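Long-range contact in cephalosporin hydroxylase CMCI (Streptomyces clavuligerus, PDB 2BR3), which probably takes part in cephamycin biosynthesis, acting in the hydroxylation and methoxylation of the cephalosporin nucleus, and has a SAM-dependent methyltransferase-like Rossmann fold: residues F[61-66]-F[93-98]. The protein carries 1 engineered substitution. Numbering follows the deposited sequence.
Sequences LRMLKD and GGSLAW
Met63 reaches across to the start of helix 94-106 and meets Trp98 roughly at a right angle. Its chain bends at chi2 (-65°) and again at chi3, bringing SD to 3.9 Å from Trp98 CB; the sulfur lies oblique to the five-membered ring, 4.8 Å from its centroid: a Met-aromatic contact. Trp98 also packs edge-to-face with Trp58, so both strands of the 56-63 hairpin lean on this helix. Past the sulfur, Met63 CE touches Ser95 OG at 3.5 Å. Lys65 runs alongside the same hydroxyl, CD at 3.4 Å from Ser95 OG, before its chain turns at chi4 (38°) and NZ forms salt bridges with Asp160, Glu186 and Glu87, near the bound magnesium ion. At the other end, Leu61 CD1 rests on Ala97 CB, while the bare CA of Gly94 comes up to Arg62 O at 3.5 Å in a nearly straight CA-H...O contact; a CB on Gly94 would run into that carbonyl. A methionine in place of Lys65 would probably leave the three carboxylates without their shared ammonium. The contact is thus van der Waals packing, partly against oxygens, with one buried ammonium that probably balances acidic charge near the metal.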
ATOM      1  N   LEU F  61      30.869  -8.632 -14.500  1.00 23.85           N
ATOM      2  CA  LEU F  61      29.923  -8.699 -15.621  1.00 23.90           C
ATOM      3  C   LEU F  61      28.524  -8.308 -15.145  1.00 23.64           C
ATOM      4  O   LEU F  61      28.127  -8.635 -14.038  1.00 23.71           O
ATOM      5  CB  LEU F  61      29.865 -10.112 -16.227  1.00 23.95           C
ATOM      6  CG  LEU F  61      31.174 -10.740 -16.725  1.00 24.32           C
ATOM      7  CD1 LEU F  61      30.910 -12.124 -17.321  1.00 24.43           C
ATOM      8  CD2 LEU F  61      31.868  -9.837 -17.745  1.00 24.27           C
ATOM      9  N   ARG F  62      27.771  -7.628 -15.992  1.00 23.22           N
ATOM     10  CA  ARG F  62      26.401  -7.290 -15.672  1.00 22.86           C
ATOM     11  C   ARG F  62      25.515  -8.541 -15.619  1.00 22.97           C
ATOM     12  O   ARG F  62      25.715  -9.487 -16.378  1.00 22.66           O
ATOM     13  CB  ARG F  62      25.864  -6.309 -16.707  1.00 22.72           C
ATOM     14  CG  ARG F  62      26.564  -4.951 -16.671  1.00 22.65           C
ATOM     15  CD  ARG F  62      25.814  -3.844 -17.414  1.00 22.63           C
ATOM     16  NE  ARG F  62      24.422  -3.787 -16.980  1.00 22.69           N
ATOM     17  CZ  ARG F  62      23.412  -3.312 -17.693  1.00 23.08           C
ATOM     18  NH1 ARG F  62      23.603  -2.802 -18.906  1.00 23.72           N
ATOM     19  NH2 ARG F  62      22.192  -3.345 -17.179  1.00 23.62           N
ATOM     20  N   MET F  63      24.536  -8.515 -14.709  1.00 23.19           N
ATOM     21  CA  MET F  63      23.504  -9.546 -14.572  1.00 23.15           C
ATOM     22  C   MET F  63      22.154  -8.906 -14.835  1.00 22.74           C
ATOM     23  O   MET F  63      21.769  -7.977 -14.105  1.00 23.00           O
ATOM     24  CB  MET F  63      23.471 -10.089 -13.138  1.00 23.43           C
ATOM     25  CG  MET F  63      24.449 -11.209 -12.841  1.00 24.40           C
ATOM     26  SD  MET F  63      24.182 -12.760 -13.726  1.00 26.91           S
ATOM     27  CE  MET F  63      22.447 -12.696 -14.138  1.00 27.36           C
ATOM     28  N   LEU F  64      21.424  -9.405 -15.837  1.00 22.02           N
ATOM     29  CA  LEU F  64      20.044  -8.951 -16.079  1.00 21.46           C
ATOM     30  C   LEU F  64      19.021  -9.790 -15.309  1.00 21.02           C
ATOM     31  O   LEU F  64      17.840  -9.470 -15.296  1.00 20.90           O
ATOM     32  CB  LEU F  64      19.704  -8.954 -17.570  1.00 21.38           C
ATOM     33  CG  LEU F  64      20.653  -8.192 -18.500  1.00 21.19           C
ATOM     34  CD1 LEU F  64      20.284  -8.440 -19.943  1.00 20.45           C
ATOM     35  CD2 LEU F  64      20.645  -6.701 -18.190  1.00 21.54           C
ATOM     36  N   LYS F  65      19.479 -10.860 -14.673  1.00 20.74           N
ATOM     37  CA  LYS F  65      18.632 -11.672 -13.814  1.00 20.65           C
ATOM     38  C   LYS F  65      18.868 -11.224 -12.382  1.00 20.93           C
ATOM     39  O   LYS F  65      20.008 -11.256 -11.918  1.00 21.65           O
ATOM     40  CB  LYS F  65      18.967 -13.158 -13.967  1.00 20.43           C
ATOM     41  CG  LYS F  65      18.749 -13.705 -15.377  1.00 20.26           C
ATOM     42  CD  LYS F  65      19.294 -15.110 -15.524  1.00 20.04           C
ATOM     43  CE  LYS F  65      18.716 -15.835 -16.732  1.00 20.28           C
ATOM     44  NZ  LYS F  65      18.537 -14.959 -17.932  1.00 20.94           N
ATOM     45  N   ASP F  66      17.806 -10.803 -11.688  1.00 20.81           N
ATOM     46  CA  ASP F  66      17.935 -10.232 -10.344  1.00 20.81           C
ATOM     47  C   ASP F  66      18.090 -11.334  -9.279  1.00 20.45           C
ATOM     48  O   ASP F  66      17.920 -12.512  -9.584  1.00 20.16           O
ATOM     49  CB  ASP F  66      16.792  -9.222 -10.032  1.00 21.00           C
ATOM     50  CG  ASP F  66      15.394  -9.812 -10.162  1.00 21.73           C
ATOM     51  OD1 ASP F  66      14.465  -9.060 -10.540  1.00 22.12           O
ATOM     52  OD2 ASP F  66      15.118 -10.996  -9.897  1.00 24.01           O
ATOM     53  N   GLY F  93      26.337 -11.457 -21.683  1.00 23.67           N
ATOM     54  CA  GLY F  93      26.789 -12.818 -21.452  1.00 23.48           C
ATOM     55  C   GLY F  93      27.048 -13.163 -20.003  1.00 23.30           C
ATOM     56  O   GLY F  93      27.486 -14.266 -19.702  1.00 23.05           O
ATOM     57  N   GLY F  94      26.769 -12.227 -19.101  1.00 23.36           N
ATOM     58  CA  GLY F  94      26.938 -12.462 -17.676  1.00 23.37           C
ATOM     59  C   GLY F  94      26.074 -13.591 -17.139  1.00 23.26           C
ATOM     60  O   GLY F  94      26.429 -14.222 -16.139  1.00 23.22           O
ATOM     61  N   SER F  95      24.936 -13.835 -17.790  1.00 23.11           N
ATOM     62  CA  SER F  95      24.078 -14.971 -17.445  1.00 22.96           C
ATOM     63  C   SER F  95      24.752 -16.290 -17.812  1.00 22.51           C
ATOM     64  O   SER F  95      24.788 -17.225 -17.007  1.00 22.28           O
ATOM     65  CB  SER F  95      22.705 -14.844 -18.120  1.00 23.09           C
ATOM     66  OG  SER F  95      21.886 -13.901 -17.418  1.00 23.91           O
ATOM     67  N   LEU F  96      25.303 -16.343 -19.026  1.00 22.14           N
ATOM     68  CA  LEU F  96      26.069 -17.499 -19.508  1.00 21.44           C
ATOM     69  C   LEU F  96      27.164 -17.882 -18.523  1.00 21.03           C
ATOM     70  O   LEU F  96      27.289 -19.044 -18.146  1.00 21.00           O
ATOM     71  CB  LEU F  96      26.719 -17.192 -20.861  1.00 21.30           C
ATOM     72  CG  LEU F  96      25.929 -17.344 -22.161  1.00 21.24           C
ATOM     73  CD1 LEU F  96      24.427 -17.315 -21.951  1.00 21.73           C
ATOM     74  CD2 LEU F  96      26.344 -16.259 -23.145  1.00 21.16           C
ATOM     75  N   ALA F  97      27.950 -16.892 -18.115  1.00 20.54           N
ATOM     76  CA  ALA F  97      29.069 -17.121 -17.217  1.00 20.37           C
ATOM     77  C   ALA F  97      28.562 -17.601 -15.869  1.00 20.34           C
ATOM     78  O   ALA F  97      29.129 -18.522 -15.293  1.00 20.18           O
ATOM     79  CB  ALA F  97      29.897 -15.847 -17.058  1.00 20.24           C
ATOM     80  N   TRP F  98      27.480 -16.986 -15.389  1.00 20.46           N
ATOM     81  CA  TRP F  98      26.897 -17.305 -14.086  1.00 20.53           C
ATOM     82  C   TRP F  98      26.468 -18.765 -14.022  1.00 20.70           C
ATOM     83  O   TRP F  98      26.896 -19.506 -13.142  1.00 20.50           O
ATOM     84  CB  TRP F  98      25.696 -16.404 -13.797  1.00 20.52           C
ATOM     85  CG  TRP F  98      25.065 -16.667 -12.472  1.00 20.47           C
ATOM     86  CD1 TRP F  98      25.537 -16.291 -11.256  1.00 20.72           C
ATOM     87  CD2 TRP F  98      23.845 -17.367 -12.225  1.00 21.21           C
ATOM     88  NE1 TRP F  98      24.691 -16.715 -10.260  1.00 20.82           N
ATOM     89  CE2 TRP F  98      23.640 -17.378 -10.829  1.00 20.65           C
ATOM     90  CE3 TRP F  98      22.896 -17.990 -13.044  1.00 22.10           C
ATOM     91  CZ2 TRP F  98      22.536 -17.978 -10.234  1.00 21.15           C
ATOM     92  CZ3 TRP F  98      21.795 -18.587 -12.450  1.00 23.10           C
ATOM     93  CH2 TRP F  98      21.628 -18.578 -11.052  1.00 22.17           C
TER